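Local coordinates for conserved hypothetical protein (Thermoplasma acidophilum DSM 1728, PDB 1Q7H) that is of unknown function but carries a PUA domain, and probably binds RNA, perhaps in translation initiation, at residues I72-E77 with I94-D99; D88-G93 with R134-R139; S100-D105 with M124-V129. All blocks are in the same frame, centred on the assembly; numbering follows the deposited sequence.

Interaction 1 (I72-E77 with I94-D99); sequences IVTVDE and IVSMDD
The flat peptide carbonyl of Thr74 has two successive N-H groups at its oxygen: Val95 N reaches Thr74 O at 2.7 Å, 20° outside the carbonyl plane, and Ser96 N adds a weak bond of 3.4 Å to Thr74 O. The Ser96 carbonyl is also met off its plane, by Thr74 N at 2.8 Å from Ser96 O, and farther along Asp98 N bonds to Ile72 O at 3.0 Å. Two residues facing Thr74, with the register slipping by one before Val75, define a classic beta bulge; it lies between antiparallel strands 72-75 and 94-97, the second an outermost strand of the PUA-domain sheet. Val73, Val75, Ile94 and selenomethionine Met97 share one face of this pair. The chi1 of 180° at Val73 splits its branches: CG1 goes to Ile94 CD1 at 3.9 Å, while CG2, beside the backbone N, lies along Met97 CB. Val129 and Met130 of helix 126-132 cover Ile94 and Met97. On the other face a water joins Thr74 OG1, at 3.0 Å, to Ser96 OG, at 2.9 Å. At the Asp98 end OD2 takes Asn71 N and a second water, which is weakly bonded to Ile72 N, while OD1 pairs with Ser100 OG.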
loop_
_atom_site.group_PDB
_atom_site.type_symbol
_atom_site.label_atom_id
_atom_site.label_comp_id
_atom_site.label_asym_id
_atom_site.label_seq_id
_atom_site.Cartn_x
_atom_site.Cartn_y
_atom_site.Cartn_z
ATOM N N ILE A 72 0.739 -7.073 6.729
ATOM C CA ILE A 72 -0.096 -6.070 7.362
ATOM C C ILE A 72 0.510 -5.588 8.680
ATOM O O ILE A 72 1.067 -6.371 9.446
ATOM C CB ILE A 72 -1.501 -6.627 7.636
ATOM C CG1 ILE A 72 -2.211 -6.927 6.320
ATOM C CG2 ILE A 72 -2.315 -5.630 8.425
ATOM C CD1 ILE A 72 -3.457 -7.781 6.510
ATOM N N VAL A 73 0.395 -4.290 8.926
ATOM C CA VAL A 73 0.908 -3.675 10.141
ATOM C C VAL A 73 -0.191 -2.802 10.714
ATOM O O VAL A 73 -0.727 -1.936 10.026
ATOM C CB VAL A 73 2.133 -2.788 9.843
ATOM C CG1 VAL A 73 2.645 -2.161 11.118
ATOM C CG2 VAL A 73 3.221 -3.620 9.179
ATOM N N THR A 74 -0.538 -3.043 11.972
ATOM C CA THR A 74 -1.583 -2.279 12.632
ATOM C C THR A 74 -0.979 -1.267 13.594
ATOM O O THR A 74 -0.147 -1.617 14.431
ATOM C CB THR A 74 -2.523 -3.211 13.395
ATOM O OG1 THR A 74 -3.048 -4.170 12.479
ATOM C CG2 THR A 74 -3.684 -2.425 14.034
ATOM N N VAL A 75 -1.402 -0.013 13.468
ATOM C CA VAL A 75 -0.890 1.052 14.319
ATOM C C VAL A 75 -1.966 1.580 15.262
ATOM O O VAL A 75 -3.160 1.373 15.028
ATOM C CB VAL A 75 -0.314 2.198 13.460
ATOM C CG1 VAL A 75 0.760 1.635 12.512
ATOM C CG2 VAL A 75 -1.419 2.875 12.668
ATOM N N ASP A 76 -1.550 2.256 16.333
ATOM C CA ASP A 76 -2.518 2.758 17.292
ATOM C C ASP A 76 -3.101 4.104 16.904
ATOM O O ASP A 76 -2.714 4.702 15.912
ATOM C CB ASP A 76 -1.923 2.810 18.721
ATOM C CG ASP A 76 -0.735 3.769 18.853
ATOM O OD1 ASP A 76 -0.663 4.770 18.122
ATOM O OD2 ASP A 76 0.130 3.521 19.720
ATOM N N GLU A 77 -4.050 4.564 17.704
ATOM C CA GLU A 77 -4.739 5.814 17.463
ATOM C C GLU A 77 -3.795 6.997 17.318
ATOM O O GLU A 77 -3.983 7.839 16.444
ATOM C CB GLU A 77 -5.722 6.080 18.604
ATOM C CG GLU A 77 -6.754 7.136 18.278
ATOM C CD GLU A 77 -7.674 7.436 19.449
ATOM O OE1 GLU A 77 -8.710 8.101 19.227
ATOM O OE2 GLU A 77 -7.355 7.015 20.587
ATOM N N ILE A 94 3.256 0.715 16.837
ATOM C CA ILE A 94 2.781 -0.513 16.215
ATOM C C ILE A 94 2.110 -1.443 17.222
ATOM O O ILE A 94 2.688 -1.796 18.247
ATOM C CB ILE A 94 3.934 -1.254 15.501
ATOM C CG1 ILE A 94 4.360 -0.454 14.263
ATOM C CG2 ILE A 94 3.498 -2.668 15.111
ATOM C CD1 ILE A 94 5.518 -1.062 13.498
ATOM N N VAL A 95 0.876 -1.827 16.919
ATOM C CA VAL A 95 0.105 -2.716 17.775
ATOM C C VAL A 95 0.384 -4.185 17.433
ATOM O O VAL A 95 0.567 -5.019 18.320
ATOM C CB VAL A 95 -1.401 -2.427 17.616
ATOM C CG1 VAL A 95 -2.212 -3.345 18.509
ATOM C CG2 VAL A 95 -1.681 -0.980 17.952
ATOM N N SER A 96 0.424 -4.499 16.143
ATOM C CA SER A 96 0.688 -5.864 15.709
ATOM C C SER A 96 1.113 -5.851 14.257
ATOM O O SER A 96 0.926 -4.864 13.563
ATOM C CB SER A 96 -0.571 -6.725 15.867
ATOM O OG SER A 96 -1.612 -6.227 15.039
HETATM N N MSE A 97 1.690 -6.948 13.792
HETATM C CA MSE A 97 2.115 -7.018 12.411
HETATM C C MSE A 97 2.391 -8.459 12.021
HETATM O O MSE A 97 2.540 -9.329 12.883
HETATM C CB MSE A 97 3.370 -6.155 12.204
HETATM C CG MSE A 97 4.631 -6.708 12.861
HETATM SE SE MSE A 97 6.124 -5.444 13.031
HETATM C CE MSE A 97 6.625 -5.206 11.173
ATOM N N ASP A 98 2.424 -8.703 10.714
ATOM C CA ASP A 98 2.711 -10.021 10.162
ATOM C C ASP A 98 4.117 -10.395 10.658
ATOM O O ASP A 98 5.065 -9.657 10.422
ATOM C CB ASP A 98 2.694 -9.928 8.636
ATOM C CG ASP A 98 2.775 -11.278 7.959
ATOM O OD1 ASP A 98 3.579 -12.137 8.390
ATOM O OD2 ASP A 98 2.038 -11.472 6.977
ATOM N N ASP A 99 4.272 -11.524 11.344
ATOM C CA ASP A 99 5.606 -11.858 11.836
ATOM C C ASP A 99 6.573 -12.322 10.766
ATOM O O ASP A 99 7.722 -12.622 11.060
ATOM C CB ASP A 99 5.560 -12.882 12.985
ATOM C CG ASP A 99 4.869 -14.179 12.604
ATOM O OD1 ASP A 99 5.049 -14.651 11.463
ATOM O OD2 ASP A 99 4.155 -14.739 13.466
HETATM O O HOH W 1 -0.558 -10.030 7.468
HETATM O O HOH W 2 -1.431 -6.660 12.165
#

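Interaction 2 (D88-G93 with R134-R139)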
loop_
_atom_site.group_PDB
_atom_site.type_symbol
_atom_site.label_atom_id
_atom_site.label_comp_id
_atom_site.label_asym_id
_atom_site.label_seq_id
_atom_site.Cartn_x
_atom_site.Cartn_y
_atom_site.Cartn_z
ATOM N N ASP A 88 7.039 8.855 8.797
ATOM C CA ASP A 88 7.631 7.525 8.880
ATOM C C ASP A 88 6.875 6.832 10.016
ATOM O O ASP A 88 6.254 7.489 10.851
ATOM C CB ASP A 88 9.116 7.571 9.272
ATOM C CG ASP A 88 10.009 8.166 8.193
ATOM O OD1 ASP A 88 9.832 7.853 6.993
ATOM O OD2 ASP A 88 10.921 8.935 8.565
ATOM N N LEU A 89 6.947 5.509 10.061
ATOM C CA LEU A 89 6.270 4.749 11.098
ATOM C C LEU A 89 7.282 4.261 12.128
ATOM O O LEU A 89 8.228 3.552 11.789
ATOM C CB LEU A 89 5.535 3.555 10.472
ATOM C CG LEU A 89 4.934 2.514 11.422
ATOM C CD1 LEU A 89 3.955 3.182 12.368
ATOM C CD2 LEU A 89 4.261 1.411 10.610
ATOM N N PHE A 90 7.075 4.636 13.385
ATOM C CA PHE A 90 7.976 4.245 14.458
ATOM C C PHE A 90 7.403 3.097 15.278
ATOM O O PHE A 90 6.205 3.039 15.530
ATOM C CB PHE A 90 8.284 5.471 15.313
ATOM C CG PHE A 90 9.046 6.531 14.561
ATOM C CD1 PHE A 90 10.420 6.431 14.401
ATOM C CD2 PHE A 90 8.376 7.563 13.914
ATOM C CE1 PHE A 90 11.121 7.339 13.601
ATOM C CE2 PHE A 90 9.068 8.476 13.109
ATOM C CZ PHE A 90 10.444 8.357 12.954
ATOM N N ALA A 91 8.278 2.183 15.685
ATOM C CA ALA A 91 7.888 0.989 16.427
ATOM C C ALA A 91 6.925 1.150 17.603
ATOM O O ALA A 91 6.034 0.322 17.784
ATOM C CB ALA A 91 9.139 0.240 16.882
ATOM N N PRO A 92 7.087 2.205 18.420
ATOM C CA PRO A 92 6.200 2.416 19.569
ATOM C C PRO A 92 4.725 2.518 19.198
ATOM O O PRO A 92 3.846 2.271 20.028
ATOM C CB PRO A 92 6.709 3.725 20.167
ATOM C CG PRO A 92 8.136 3.751 19.771
ATOM C CD PRO A 92 8.098 3.272 18.349
ATOM N N GLY A 93 4.444 2.895 17.959
ATOM C CA GLY A 93 3.055 3.027 17.548
ATOM C C GLY A 93 2.482 1.793 16.882
ATOM O O GLY A 93 1.343 1.809 16.407
ATOM N N ARG A 134 11.056 -0.128 19.440
ATOM C CA ARG A 134 11.748 1.141 19.259
ATOM C C ARG A 134 12.456 1.160 17.918
ATOM O O ARG A 134 12.861 0.116 17.405
ATOM C CB ARG A 134 12.763 1.394 20.382
ATOM C CG ARG A 134 14.005 0.520 20.346
ATOM C CD ARG A 134 15.158 1.195 21.095
ATOM N NE ARG A 134 16.169 0.255 21.583
ATOM C CZ ARG A 134 16.730 -0.702 20.849
ATOM N NH1 ARG A 134 16.386 -0.863 19.580
ATOM N NH2 ARG A 134 17.644 -1.497 21.382
ATOM N N GLY A 135 12.587 2.353 17.346
ATOM C CA GLY A 135 13.253 2.494 16.064
ATOM C C GLY A 135 12.271 2.765 14.945
ATOM O O GLY A 135 11.065 2.656 15.137
ATOM N N LYS A 136 12.785 3.136 13.779
ATOM C CA LYS A 136 11.939 3.399 12.625
ATOM C C LYS A 136 11.568 2.058 12.009
ATOM O O LYS A 136 12.413 1.368 11.442
ATOM C CB LYS A 136 12.685 4.249 11.597
ATOM C CG LYS A 136 11.845 4.595 10.372
ATOM C CD LYS A 136 12.610 5.440 9.371
ATOM C CE LYS A 136 12.936 6.818 9.931
ATOM N NZ LYS A 136 13.597 7.691 8.914
ATOM N N ALA A 137 10.300 1.688 12.122
ATOM C CA ALA A 137 9.826 0.416 11.581
ATOM C C ALA A 137 9.634 0.445 10.062
ATOM O O ALA A 137 9.862 -0.557 9.381
ATOM C CB ALA A 137 8.518 0.019 12.266
ATOM N N ALA A 138 9.226 1.592 9.528
ATOM C CA ALA A 138 9.007 1.698 8.088
ATOM C C ALA A 138 8.945 3.125 7.598
ATOM O O ALA A 138 8.707 4.050 8.373
ATOM C CB ALA A 138 7.705 0.998 7.719
ATOM N N ARG A 139 9.183 3.303 6.306
ATOM C CA ARG A 139 9.045 4.618 5.709
ATOM C C ARG A 139 7.753 4.492 4.907
ATOM O O ARG A 139 7.501 3.440 4.317
ATOM C CB ARG A 139 10.220 4.946 4.787
ATOM C CG ARG A 139 10.374 4.060 3.563
ATOM C CD ARG A 139 11.467 4.618 2.632
ATOM N NE ARG A 139 11.755 3.723 1.508
ATOM C CZ ARG A 139 12.418 2.575 1.619
ATOM N NH1 ARG A 139 12.875 2.179 2.803
ATOM N NH2 ARG A 139 12.602 1.804 0.553
#
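Lys136 leaves its backbone with CG opposite the N (chi1 -179°), runs straight to CD, then bends at chi3 (-66°), which swings NZ across to Asp88. The aspartate turns its CG beside its own backbone N, and the resulting salt bridge spans 3.0 Å from Lys136 NZ to Asp88 OD2. The amine arrives from above the carboxylate, 63° out of its plane. The bridge lies across the pairing of short strand 89-90 with antiparallel strand 136-142 at one end of the mixed sheet, consistent with the pseudobarrel of PUA domains, and Ala137 and Ala138 both face Leu89 in a classic beta bulge. Leu89 N bonds to Ala138 O at 2.8 Å. In return Leu89 O receives Ala138 N on a lone pair in the carbonyl plane at 3.2 Å, plus a weak, bent bond from Ala137 N. The Phe90 ring lies obliquely against the start of the lysine, with CD1 3.8 Å from Lys136 CA and CE1 next to Lys136 CB, while the far end of the chain, CE and NZ, meets Asp88 OD2. The buried side chain of Leu89 turns to the opposite face, where it meets Val73, Val75 and Ile94. Asp88 OD1 lies against CA and CB of Arg139, whose NH1 goes instead to a salt bridge with Glu123. Past the strand the pairing persists: Ala91 N points almost straight down the Gly135 carbonyl, 2.9 Å from Gly135 O.

Interaction 3 (S100-D105 with M124-V129); sequences SIRKGD and MDAGEV
Ile101 O is gripped from opposite faces of its carbonyl plane, by Ala126 N at 2.9 Å and by Arg102 NH1 at 2.8 Å. Ala126 N lies 33° off that plane and NH1 stands 65° above it, yet the oxygen lies nearly within the guanidinium plane. A bend at chi2 (-67°) folds the arginine back to this position, where NH1 also bonds Asp99 O. Asp125 holds the N-cap position of helix 126-132, but its carboxylate makes no capping bond; instead OD1 accepts Lys103 N at 2.8 Å, nearly along the C-O axis. The arginine and Asp125 side chains cross at about a right angle, bringing Arg102 CD to 3.5 Å from Asp125 OD1, while the charged ends stay apart, with Arg102 NE 4.7 Å from Asp125 OD1. The loop contains a type II beta turn from Arg102 to Asp105, closed by Asp105 N on Arg102 O and by Arg102 N on Asp105 OD2, 2.8 Å away. On the inner side Ile101 CB packs 4.2 Å from Ala126 CB. With a helix N-terminus and a guanidinium both donating to it, the Ile101 carbonyl is probably polarised, and the loop supplies the acceptor for the helix's first N-H.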
loop_
_atom_site.group_PDB
_atom_site.type_symbol
_atom_site.label_atom_id
_atom_site.label_comp_id
_atom_site.label_asym_id
_atom_site.label_seq_id
_atom_site.Cartn_x
_atom_site.Cartn_y
_atom_site.Cartn_z
ATOM N N SER A 100 6.130 -12.354 9.515
ATOM C CA SER A 100 7.022 -12.777 8.455
ATOM C C SER A 100 7.648 -11.573 7.754
ATOM O O SER A 100 8.452 -11.732 6.849
ATOM C CB SER A 100 6.282 -13.662 7.451
ATOM O OG SER A 100 5.393 -12.910 6.656
ATOM N N ILE A 101 7.294 -10.366 8.193
ATOM C CA ILE A 101 7.839 -9.152 7.594
ATOM C C ILE A 101 9.338 -8.986 7.848
ATOM O O ILE A 101 9.827 -9.138 8.969
ATOM C CB ILE A 101 7.081 -7.880 8.098
ATOM C CG1 ILE A 101 5.689 -7.808 7.464
ATOM C CG2 ILE A 101 7.842 -6.626 7.725
ATOM C CD1 ILE A 101 4.732 -6.853 8.181
ATOM N N ARG A 102 10.062 -8.678 6.780
ATOM C CA ARG A 102 11.499 -8.487 6.844
ATOM C C ARG A 102 11.847 -7.138 6.231
ATOM O O ARG A 102 11.103 -6.602 5.400
ATOM C CB ARG A 102 12.220 -9.595 6.062
ATOM C CG ARG A 102 12.015 -10.990 6.619
ATOM C CD ARG A 102 12.664 -11.137 7.984
ATOM N NE ARG A 102 12.387 -12.436 8.587
ATOM C CZ ARG A 102 11.332 -12.707 9.353
ATOM N NH1 ARG A 102 10.440 -11.765 9.627
ATOM N NH2 ARG A 102 11.170 -13.930 9.848
ATOM N N LYS A 103 12.985 -6.598 6.640
ATOM C CA LYS A 103 13.449 -5.320 6.122
ATOM C C LYS A 103 13.405 -5.374 4.602
ATOM O O LYS A 103 13.892 -6.325 3.995
ATOM C CB LYS A 103 14.879 -5.055 6.606
ATOM C CG LYS A 103 15.408 -3.695 6.211
ATOM C CD LYS A 103 16.620 -3.298 7.032
ATOM C CE LYS A 103 17.021 -1.859 6.744
ATOM N NZ LYS A 103 18.065 -1.385 7.690
ATOM N N GLY A 104 12.799 -4.366 3.983
ATOM C CA GLY A 104 12.724 -4.356 2.533
ATOM C C GLY A 104 11.373 -4.731 1.943
ATOM O O GLY A 104 11.099 -4.402 0.793
ATOM N N ASP A 105 10.537 -5.427 2.711
ATOM C CA ASP A 105 9.207 -5.811 2.242
ATOM C C ASP A 105 8.278 -4.598 2.167
ATOM O O ASP A 105 8.429 -3.623 2.909
ATOM C CB ASP A 105 8.537 -6.807 3.201
ATOM C CG ASP A 105 9.244 -8.141 3.274
ATOM O OD1 ASP A 105 10.043 -8.445 2.369
ATOM O OD2 ASP A 105 8.983 -8.893 4.240
HETATM N N MSE A 124 12.742 -2.544 9.302
HETATM C CA MSE A 124 13.146 -3.487 10.348
HETATM C C MSE A 124 12.405 -4.816 10.183
HETATM O O MSE A 124 11.334 -4.859 9.569
HETATM C CB MSE A 124 12.796 -2.930 11.740
HETATM C CG MSE A 124 13.532 -1.664 12.159
HETATM SE SE MSE A 124 12.833 -0.892 13.817
HETATM C CE MSE A 124 13.475 -2.232 15.066
ATOM N N ASP A 125 12.968 -5.891 10.739
ATOM C CA ASP A 125 12.322 -7.201 10.695
ATOM C C ASP A 125 11.252 -7.233 11.796
ATOM O O ASP A 125 11.408 -6.598 12.839
ATOM C CB ASP A 125 13.323 -8.334 10.954
ATOM C CG ASP A 125 14.433 -8.402 9.916
ATOM O OD1 ASP A 125 14.196 -8.092 8.722
ATOM O OD2 ASP A 125 15.554 -8.792 10.302
ATOM N N ALA A 126 10.175 -7.983 11.575
ATOM C CA ALA A 126 9.106 -8.062 12.559
ATOM C C ALA A 126 9.603 -8.506 13.941
ATOM O O ALA A 126 9.100 -8.049 14.964
ATOM C CB ALA A 126 8.019 -9.001 12.072
ATOM N N GLY A 127 10.583 -9.401 13.967
ATOM C CA GLY A 127 11.103 -9.877 15.238
ATOM C C GLY A 127 11.671 -8.776 16.119
ATOM O O GLY A 127 11.322 -8.664 17.293
ATOM N N GLU A 128 12.558 -7.969 15.550
ATOM C CA GLU A 128 13.192 -6.882 16.283
ATOM C C GLU A 128 12.183 -5.809 16.685
ATOM O O GLU A 128 12.265 -5.258 17.785
ATOM C CB GLU A 128 14.325 -6.282 15.435
ATOM C CG GLU A 128 14.970 -5.034 16.020
ATOM C CD GLU A 128 16.280 -4.653 15.326
ATOM O OE1 GLU A 128 16.459 -4.961 14.133
ATOM O OE2 GLU A 128 17.126 -4.029 15.984
ATOM N N VAL A 129 11.234 -5.509 15.803
ATOM C CA VAL A 129 10.215 -4.505 16.120
ATOM C C VAL A 129 9.385 -4.896 17.344
ATOM O O VAL A 129 9.219 -4.105 18.265
ATOM C CB VAL A 129 9.226 -4.280 14.936
ATOM C CG1 VAL A 129 8.051 -3.400 15.378
ATOM C CG2 VAL A 129 9.947 -3.635 13.763
#

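All three contacts belong to the PUA domain and are partly buried. Interactions 1 and 2 join strands at the two ends of the same sheet, each through a classic bulge, and touch where Asp76 N probably bonds Gly93 O and Ile94 CD1 packs on Ala137 CB. Interaction 3 ties a loop to a helix start; Ile101 reaches inward to Val73, Asp98 O touches Ala126 CB, and the selenium of Met124 meets Lys136 O of interaction 2. Interaction 1 sets a buried apolar face against a partly exposed one carrying water. Interaction 2 backs buried Leu89, Ala91, Ala137 and Ala138 with exposed Phe90 and Lys136, and interaction 3 pairs buried Ile101 and Ala126 with exposed Arg102 and Lys103.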